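Local coordinates for protein triphenylmethane reductase (Citrobacter sp., PDB 2JL1) that binds NADP and probably uses it to reduce triphenylmethane dyes, as an oxidoreductase of the NmrA-like, Rossmann-type family, at residues Gly14-His19 against Glu177-Ala182; Glu111-Pro116 against Lys257-Lys262; Ile169-Thr174 against Asn197-Gln202. All coordinates share one frame; numbering follows the deposited sequence. Where two conformers were deposited one is given.

Contact 1 of 3, residues Gly14-His19 against Glu177-Ala182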
loop_
_atom_site.group_PDB
_atom_site.type_symbol
_atom_site.label_atom_id
_atom_site.label_comp_id
_atom_site.label_asym_id
_atom_site.label_seq_id
_atom_site.Cartn_x
_atom_site.Cartn_y
_atom_site.Cartn_z
ATOM N N GLY A 14 -22.871 -11.433 3.671
ATOM C CA GLY A 14 -24.080 -12.165 4.092
ATOM C C GLY A 14 -23.811 -13.658 4.131
ATOM O O GLY A 14 -24.243 -14.343 5.047
ATOM N N LEU A 15 -23.059 -14.161 3.153
ATOM C CA LEU A 15 -22.684 -15.585 3.138
ATOM C C LEU A 15 -21.686 -15.949 4.253
ATOM O O LEU A 15 -21.738 -17.055 4.790
ATOM C CB LEU A 15 -22.152 -16.008 1.763
ATOM C CG LEU A 15 -23.094 -16.105 0.560
ATOM C CD1 LEU A 15 -22.276 -16.174 -0.762
ATOM C CD2 LEU A 15 -24.029 -17.304 0.678
ATOM N N VAL A 16 -20.786 -15.034 4.602
ATOM C CA VAL A 16 -19.841 -15.261 5.707
ATOM C C VAL A 16 -20.636 -15.408 7.016
ATOM O O VAL A 16 -20.401 -16.331 7.789
ATOM C CB VAL A 16 -18.761 -14.128 5.839
ATOM C CG1 VAL A 16 -18.039 -14.200 7.198
ATOM C CG2 VAL A 16 -17.707 -14.249 4.745
ATOM N N ILE A 17 -21.576 -14.496 7.236
ATOM C CA ILE A 17 -22.448 -14.551 8.407
ATOM C C ILE A 17 -23.273 -15.839 8.450
ATOM O O ILE A 17 -23.387 -16.468 9.508
ATOM C CB ILE A 17 -23.272 -13.259 8.524
ATOM C CG1 ILE A 17 -22.306 -12.131 8.921
ATOM C CG2 ILE A 17 -24.467 -13.421 9.526
ATOM C CD1 ILE A 17 -22.883 -10.765 8.963
ATOM N N GLN A 18 -23.810 -16.256 7.300
ATOM C CA GLN A 18 -24.574 -17.507 7.255
ATOM C C GLN A 18 -23.725 -18.729 7.578
ATOM O O GLN A 18 -24.181 -19.638 8.281
ATOM C CB GLN A 18 -25.339 -17.641 5.932
ATOM C CG GLN A 18 -26.499 -16.632 5.838
ATOM C CD GLN A 18 -27.435 -16.652 7.072
ATOM O OE1 GLN A 18 -27.920 -17.710 7.474
ATOM N NE2 GLN A 18 -27.691 -15.474 7.662
ATOM N N HIS A 19 -22.473 -18.737 7.104
ATOM C CA HIS A 19 -21.513 -19.773 7.497
ATOM C C HIS A 19 -21.051 -19.684 8.964
ATOM O O HIS A 19 -20.892 -20.717 9.623
ATOM C CB HIS A 19 -20.306 -19.766 6.552
ATOM C CG HIS A 19 -20.620 -20.290 5.184
ATOM N ND1 HIS A 19 -20.857 -21.626 4.936
ATOM C CD2 HIS A 19 -20.749 -19.657 3.994
ATOM C CE1 HIS A 19 -21.120 -21.793 3.651
ATOM N NE2 HIS A 19 -21.050 -20.614 3.057
ATOM N N GLU A 177 -17.977 -20.482 -1.462
ATOM C CA GLU A 177 -16.765 -21.159 -0.978
ATOM C C GLU A 177 -15.746 -20.203 -0.389
ATOM O O GLU A 177 -15.080 -20.548 0.576
ATOM C CB GLU A 177 -16.112 -22.008 -2.073
ATOM C CG GLU A 177 -16.989 -23.153 -2.543
ATOM C CD GLU A 177 -16.353 -23.969 -3.637
ATOM O OE1 GLU A 177 -15.994 -23.415 -4.713
ATOM O OE2 GLU A 177 -16.274 -25.182 -3.421
ATOM N N LEU A 178 -15.628 -19.004 -0.951
ATOM C CA LEU A 178 -14.742 -17.989 -0.368
ATOM C C LEU A 178 -15.255 -17.548 0.996
ATOM O O LEU A 178 -14.473 -17.300 1.913
ATOM C CB LEU A 178 -14.627 -16.783 -1.280
ATOM C CG LEU A 178 -13.930 -17.123 -2.588
ATOM C CD1 LEU A 178 -14.145 -15.993 -3.630
ATOM C CD2 LEU A 178 -12.446 -17.445 -2.326
ATOM N N ALA A 179 -16.576 -17.487 1.136
ATOM C CA ALA A 179 -17.196 -17.107 2.409
ATOM C C ALA A 179 -16.984 -18.174 3.463
ATOM O O ALA A 179 -16.786 -17.872 4.645
ATOM C CB ALA A 179 -18.682 -16.860 2.219
ATOM N N LEU A 180 -17.073 -19.427 3.029
ATOM C CA LEU A 180 -16.803 -20.584 3.882
ATOM C C LEU A 180 -15.364 -20.558 4.385
ATOM O O LEU A 180 -15.109 -20.798 5.566
ATOM C CB LEU A 180 -17.119 -21.901 3.138
ATOM C CG LEU A 180 -16.748 -23.206 3.828
ATOM C CD1 LEU A 180 -17.347 -23.287 5.273
ATOM C CD2 LEU A 180 -17.200 -24.407 2.999
ATOM N N ALA A 181 -14.432 -20.235 3.493
ATOM C CA ALA A 181 -13.013 -20.094 3.853
ATOM C C ALA A 181 -12.770 -18.991 4.871
ATOM O O ALA A 181 -11.990 -19.172 5.816
ATOM C CB ALA A 181 -12.180 -19.830 2.585
ATOM N N ALA A 182 -13.406 -17.840 4.668
ATOM C CA ALA A 182 -13.321 -16.753 5.624
ATOM C C ALA A 182 -13.868 -17.186 7.010
ATOM O O ALA A 182 -13.212 -16.973 8.052
ATOM C CB ALA A 182 -14.054 -15.541 5.080
#
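Two helices of the Rossmann-type nucleotide-binding fold pack here mainly through apolar side chains, with alanines on one side: Ala179, on helix 175-186, seats its methyl against Leu15 and Val16 of helix 11-20, the helix that follows the first strand of the parallel sheet. The short segments cross at -53° with their axes 8.2 Å apart, a close approach that the alanines make possible. Ala179 CB lies 3.6 Å from Leu15 CB, and the CA atoms of Val16 and Ala179 are only 4.6 Å apart. With CG2 of Val16 anti to the carbonyl carbon, that branch points at the partner helix and touches two successive turns of it, meeting Ala179 CB at 3.8 Å and Ala182 CB at 3.9 Å.

One turn on, His19 brings its imidazole flat against Leu180. Leu180 CB stands 4.0 Å from the centroid of the His19 ring and 9° off its normal, a CH-pi contact over one face, while Leu180 CD1 reaches His19 ND1. The two side chains cross at about a right angle. Across this interface no hydrogen bond forms; apolar packing and the CH-pi contact make it up.

Leu12 and Arg175, both NADP-binding residues, lie beside Ala179 and Leu15, so the packing borders the cofactor site. Beyond it, Ala182 touches Leu138 of strand 135-140, and Leu180 and Ala181 carry the packing on to Ile271 of helix 266-271.

Contact 2 of 3, residues Glu111-Pro116 against Lys257-Lys262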
loop_
_atom_site.group_PDB
_atom_site.type_symbol
_atom_site.label_atom_id
_atom_site.label_comp_id
_atom_site.label_asym_id
_atom_site.label_seq_id
_atom_site.Cartn_x
_atom_site.Cartn_y
_atom_site.Cartn_z
ATOM N N GLU A 111 0.475 -9.412 -6.835
ATOM C CA GLU A 111 1.769 -8.893 -7.320
ATOM C C GLU A 111 1.983 -9.115 -8.824
ATOM O O GLU A 111 2.726 -8.371 -9.471
ATOM C CB GLU A 111 2.918 -9.547 -6.576
ATOM C CG GLU A 111 2.995 -9.185 -5.111
ATOM C CD GLU A 111 2.228 -10.157 -4.213
ATOM O OE1 GLU A 111 1.444 -11.005 -4.712
ATOM O OE2 GLU A 111 2.430 -10.063 -2.990
ATOM N N GLU A 112 1.325 -10.134 -9.371
ATOM C CA GLU A 112 1.467 -10.484 -10.792
ATOM C C GLU A 112 0.322 -9.976 -11.641
ATOM O O GLU A 112 0.286 -10.203 -12.867
ATOM C CB GLU A 112 1.586 -12.004 -10.943
ATOM C CG GLU A 112 2.948 -12.501 -10.507
ATOM C CD GLU A 112 3.043 -12.752 -9.018
ATOM O OE1 GLU A 112 2.037 -13.182 -8.403
ATOM O OE2 GLU A 112 4.139 -12.550 -8.459
ATOM N N SER A 113 -0.615 -9.307 -10.987
ATOM C CA SER A 113 -1.836 -8.892 -11.639
ATOM C C SER A 113 -1.633 -7.719 -12.590
ATOM O O SER A 113 -0.752 -6.898 -12.391
ATOM C CB SER A 113 -2.895 -8.556 -10.597
ATOM O OG SER A 113 -4.059 -8.065 -11.235
ATOM N N ILE A 114 -2.460 -7.673 -13.631
ATOM C CA ILE A 114 -2.452 -6.596 -14.584
ATOM C C ILE A 114 -3.727 -5.747 -14.535
ATOM O O ILE A 114 -3.937 -4.912 -15.406
ATOM C CB ILE A 114 -2.180 -7.127 -16.047
ATOM C CG1 ILE A 114 -3.414 -7.857 -16.619
ATOM C CG2 ILE A 114 -0.908 -8.001 -16.099
ATOM C CD1 ILE A 114 -3.254 -8.313 -18.097
ATOM N N ILE A 115 -4.596 -5.961 -13.547
ATOM C CA ILE A 115 -5.739 -5.066 -13.354
ATOM C C ILE A 115 -5.486 -4.057 -12.196
ATOM O O ILE A 115 -4.867 -4.422 -11.183
ATOM C CB ILE A 115 -7.035 -5.834 -13.142
ATOM C CG1 ILE A 115 -7.016 -6.562 -11.813
ATOM C CG2 ILE A 115 -7.262 -6.840 -14.308
ATOM C CD1 ILE A 115 -8.325 -6.482 -11.065
ATOM N N PRO A 116 -5.915 -2.781 -12.365
ATOM C CA PRO A 116 -5.634 -1.714 -11.386
ATOM C C PRO A 116 -6.035 -2.012 -9.928
ATOM O O PRO A 116 -5.299 -1.651 -9.013
ATOM C CB PRO A 116 -6.411 -0.518 -11.956
ATOM C CG PRO A 116 -6.388 -0.750 -13.433
ATOM C CD PRO A 116 -6.627 -2.240 -13.548
ATOM N N LYS A 257 -5.062 -12.691 -21.138
ATOM C CA LYS A 257 -3.616 -12.466 -20.930
ATOM C C LYS A 257 -3.060 -13.217 -19.708
ATOM O O LYS A 257 -1.933 -12.932 -19.251
ATOM C CB LYS A 257 -3.337 -10.953 -20.793
ATOM C CG LYS A 257 -3.497 -10.211 -22.131
ATOM C CD LYS A 257 -3.642 -8.701 -21.967
ATOM C CE LYS A 257 -3.794 -8.013 -23.322
ATOM N NZ LYS A 257 -4.155 -6.571 -23.079
ATOM N N GLY A 258 -3.834 -14.171 -19.181
ATOM C CA GLY A 258 -3.355 -15.035 -18.116
ATOM C C GLY A 258 -3.591 -14.554 -16.686
ATOM O O GLY A 258 -3.053 -15.137 -15.747
ATOM N N GLU A 259 -4.404 -13.508 -16.531
ATOM C CA GLU A 259 -4.687 -12.905 -15.221
ATOM C C GLU A 259 -5.196 -13.911 -14.186
ATOM O O GLU A 259 -4.873 -13.801 -13.008
ATOM C CB GLU A 259 -5.707 -11.754 -15.391
ATOM C CG GLU A 259 -6.301 -11.167 -14.088
ATOM C CD GLU A 259 -5.324 -10.283 -13.348
ATOM O OE1 GLU A 259 -4.266 -9.901 -13.916
ATOM O OE2 GLU A 259 -5.609 -9.998 -12.176
ATOM N N ALA A 260 -6.013 -14.869 -14.610
ATOM C CA ALA A 260 -6.629 -15.784 -13.650
ATOM C C ALA A 260 -6.138 -17.228 -13.840
ATOM O O ALA A 260 -6.801 -18.183 -13.467
ATOM C CB ALA A 260 -8.163 -15.666 -13.735
ATOM N N SER A 261 -4.924 -17.364 -14.348
ATOM C CA SER A 261 -4.424 -18.646 -14.833
ATOM C C SER A 261 -3.540 -19.372 -13.815
ATOM O O SER A 261 -3.141 -20.507 -14.051
ATOM C CB SER A 261 -3.607 -18.421 -16.102
ATOM O OG SER A 261 -2.433 -17.672 -15.830
ATOM N N LYS A 262 -3.193 -18.721 -12.713
ATOM C CA LYS A 262 -2.372 -19.375 -11.675
ATOM C C LYS A 262 -3.193 -20.085 -10.596
ATOM O O LYS A 262 -4.248 -19.621 -10.238
ATOM C CB LYS A 262 -1.437 -18.368 -11.013
ATOM C CG LYS A 262 -0.274 -17.966 -11.881
ATOM C CD LYS A 262 0.346 -16.666 -11.430
ATOM C CE LYS A 262 1.229 -16.809 -10.205
ATOM N NZ LYS A 262 1.905 -15.498 -9.934
HETATM O O HOH W 1 -1.879 -11.031 -14.724
#
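A single carboxylate, that of Glu259, reaches across and takes hold of two consecutive residues of the opposite loop, Ser113 and Ile114. The Ser113 hydroxyl donates to the syn lone pair of Glu259 OE2 at 2.7 Å. The backbone N-H of Ile114 meets Glu259 OE1 at 2.9 Å, almost straight at 176°, on the syn side and only 18° out of the carboxylate plane. With both oxygens engaged, the group's rotation is fixed. Glu259 gets there by a bend: CG is anti to the backbone N and the chain then turns at chi2. A water donates to Glu259 OE1 and to Glu112 O, adding a bridge between the loops, and Tyr107 OH is a further partner of OE2. So many donors would probably stabilise the ionised form of Glu259.

Ser113 OG also accepts from Ile115 N at 3.2 Å, an ST turn that holds the hydroxyl in its donating position. The side chains of Ile115 and Glu259 cross at about a right angle, Ile115 CG1 coming near Glu259 OE2. Ile114 likewise crosses the aliphatic part of Lys257, its CD1 3.8 Å from Lys257 CB; the ammonium of Lys257 turns to Asp253. At the other end Lys262 NZ forms a salt bridge with Glu112 OE1 at 2.8 Å, approaching from above the carboxylate plane, 62° out of it.

The contact lies at the surface. Gly258, with positive phi, is the C-prime residue of the Schellman motif closing helix 242-256, and a type I turn from Gly258 to Ser261 carries the chain toward helix 266-271. The other loop runs from strand 101-107 to helix 117-130, with Ser113 and Ile115 against Tyr107 of that strand.

Contact 3 of 3, residues Ile169-Thr174 against Asn197-Gln202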
loop_
_atom_site.group_PDB
_atom_site.type_symbol
_atom_site.label_atom_id
_atom_site.label_comp_id
_atom_site.label_asym_id
_atom_site.label_seq_id
_atom_site.Cartn_x
_atom_site.Cartn_y
_atom_site.Cartn_z
ATOM N N ILE A 169 -7.373 -18.910 -19.165
ATOM C CA ILE A 169 -7.672 -19.850 -18.104
ATOM C C ILE A 169 -8.282 -19.126 -16.889
ATOM O O ILE A 169 -7.837 -18.032 -16.528
ATOM C CB ILE A 169 -6.387 -20.624 -17.728
ATOM C CG1 ILE A 169 -5.947 -21.515 -18.917
ATOM C CG2 ILE A 169 -6.594 -21.460 -16.472
ATOM C CD1 ILE A 169 -4.509 -22.061 -18.755
ATOM N N VAL A 170 -9.287 -19.738 -16.256
ATOM C CA VAL A 170 -10.002 -19.092 -15.160
ATOM C C VAL A 170 -9.938 -19.933 -13.877
ATOM O O VAL A 170 -10.443 -21.049 -13.825
ATOM C CB VAL A 170 -11.492 -18.781 -15.527
ATOM C CG1 VAL A 170 -12.160 -17.914 -14.438
ATOM C CG2 VAL A 170 -11.601 -18.045 -16.888
ATOM N N ASN A 171 -9.387 -19.343 -12.825
ATOM C CA ASN A 171 -9.184 -20.019 -11.530
ATOM C C ASN A 171 -10.234 -19.566 -10.499
ATOM O O ASN A 171 -10.029 -19.681 -9.271
ATOM C CB ASN A 171 -7.764 -19.712 -11.038
ATOM C CG ASN A 171 -7.579 -18.233 -10.727
ATOM O OD1 ASN A 171 -8.534 -17.431 -10.865
ATOM N ND2 ASN A 171 -6.375 -17.856 -10.310
ATOM N N SER A 172 -11.368 -19.068 -11.005
ATOM C CA SER A 172 -12.441 -18.527 -10.159
ATOM C C SER A 172 -12.994 -19.515 -9.132
ATOM O O SER A 172 -12.928 -20.727 -9.313
ATOM C CB SER A 172 -13.588 -17.977 -11.015
ATOM O OG SER A 172 -14.306 -19.035 -11.658
ATOM N N VAL A 173 -13.523 -19.003 -8.035
ATOM C CA VAL A 173 -14.270 -19.851 -7.103
ATOM C C VAL A 173 -15.509 -19.067 -6.663
ATOM O O VAL A 173 -15.509 -17.837 -6.679
ATOM C CB VAL A 173 -13.425 -20.274 -5.879
ATOM C CG1 VAL A 173 -12.311 -21.266 -6.260
ATOM C CG2 VAL A 173 -12.829 -19.055 -5.214
ATOM N N THR A 174 -16.550 -19.779 -6.255
ATOM C CA THR A 174 -17.830 -19.153 -5.882
ATOM C C THR A 174 -17.675 -18.291 -4.604
ATOM O O THR A 174 -16.833 -18.569 -3.744
ATOM C CB THR A 174 -18.939 -20.179 -5.672
ATOM O OG1 THR A 174 -18.586 -21.035 -4.589
ATOM C CG2 THR A 174 -19.190 -21.062 -6.958
ATOM N N ASN A 197 -3.751 -17.780 -1.027
ATOM C CA ASN A 197 -4.277 -17.453 -2.359
ATOM C C ASN A 197 -5.437 -18.407 -2.614
ATOM O O ASN A 197 -5.229 -19.578 -2.877
ATOM C CB ASN A 197 -3.171 -17.530 -3.431
ATOM C CG ASN A 197 -2.126 -16.432 -3.282
ATOM O OD1 ASN A 197 -2.361 -15.245 -3.596
ATOM N ND2 ASN A 197 -0.942 -16.825 -2.841
ATOM N N LEU A 198 -6.662 -17.894 -2.460
ATOM C CA LEU A 198 -7.876 -18.696 -2.442
ATOM C C LEU A 198 -8.490 -18.791 -3.839
ATOM O O LEU A 198 -9.335 -17.987 -4.229
ATOM C CB LEU A 198 -8.867 -18.153 -1.371
ATOM C CG LEU A 198 -8.341 -18.082 0.077
ATOM C CD1 LEU A 198 -9.320 -17.357 1.035
ATOM C CD2 LEU A 198 -7.997 -19.497 0.640
ATOM N N VAL A 199 -8.029 -19.792 -4.587
ATOM C CA VAL A 199 -8.391 -19.978 -5.978
ATOM C C VAL A 199 -8.656 -21.471 -6.232
ATOM O O VAL A 199 -8.415 -22.343 -5.367
ATOM C CB VAL A 199 -7.269 -19.483 -6.948
ATOM C CG1 VAL A 199 -6.872 -18.035 -6.673
ATOM C CG2 VAL A 199 -6.041 -20.376 -6.864
ATOM N N SER A 200 -9.116 -21.764 -7.436
ATOM C CA SER A 200 -9.398 -23.146 -7.838
ATOM C C SER A 200 -8.139 -23.832 -8.314
ATOM O O SER A 200 -7.347 -23.229 -9.020
ATOM C CB SER A 200 -10.372 -23.144 -9.012
ATOM O OG SER A 200 -10.748 -24.464 -9.344
ATOM N N ASN A 201 -7.990 -25.112 -7.979
ATOM C CA ASN A 201 -6.982 -25.948 -8.628
ATOM C C ASN A 201 -7.598 -26.868 -9.702
ATOM O O ASN A 201 -7.033 -27.900 -10.066
ATOM C CB ASN A 201 -6.160 -26.731 -7.589
ATOM C CG ASN A 201 -7.021 -27.527 -6.631
ATOM O OD1 ASN A 201 -8.229 -27.711 -6.841
ATOM N ND2 ASN A 201 -6.400 -27.992 -5.549
ATOM N N GLN A 202 -8.765 -26.466 -10.193
ATOM C CA GLN A 202 -9.402 -27.073 -11.363
ATOM C C GLN A 202 -9.961 -25.959 -12.264
ATOM O O GLN A 202 -11.180 -25.786 -12.388
ATOM C CB GLN A 202 -10.511 -28.047 -10.957
ATOM C CG GLN A 202 -10.028 -29.230 -10.132
ATOM C CD GLN A 202 -11.167 -30.148 -9.773
ATOM O OE1 GLN A 202 -11.907 -29.903 -8.798
ATOM N NE2 GLN A 202 -11.352 -31.191 -10.580
#
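Just past the carboxyl end of strand 194-198, an outermost strand of the parallel Rossmann-type sheet within this chain, Ser200 meets Asn171 of the loop leading to helix 175-186. Across this buried contact Ser200 N donates to Asn171 O at 2.9 Å, with an angle of 166° at the hydrogen; the donor is tilted 31° from the carbonyl plane. This is the one hydrogen bond between the two segments.

Val173 lies along the partner's backbone. It was modelled in two conformers; in one of them CG1 packs against Ser200 N and CG2 against Leu198 O. Nearby, the Asn171 and Val199 side chains meet at an oblique angle, Asn171 ND2 being 3.7 Å from Val199 CG1. That nitrogen donates to Lys262 O.

Such loops at the carboxyl ends of the parallel strands border the nucleotide site in Rossmann-type folds, and here Val199 sits close to the NADP-binding Ala141. Ser200 CB approaches Ser172 O at 3.5 Å, while Ser200 OG accepts from Gln202 N at 2.9 Å, an ST turn that bends the chain beyond the strand. Ser200 O is buried with no partner in the model. Ser172 OG turns off to Thr144 and Trp204, and Thr174 OG1 caps the first turn of helix 175-186 through Glu177 N.

In the fold
Contact 3 is buried, contact 1 partly so, and contact 2 lies at the surface, on the other side of the chain's centre from contact 1. Their chemistry follows: side-chain packing between helices in contact 1, one backbone hydrogen bond with valines around it in contact 3, and carboxylate bonds, a water and a salt bridge in contact 2. Contact 3 touches both others. Its Val173 and Leu198 pack on Leu178 and Ala181 of helix 175-186, which also supplies contact 1, while Asn171 ND2 probably hydrogen-bonds Lys262 O of contact 2. Contacts 1 and 2 do not touch, their nearest atoms being about 12 Å apart.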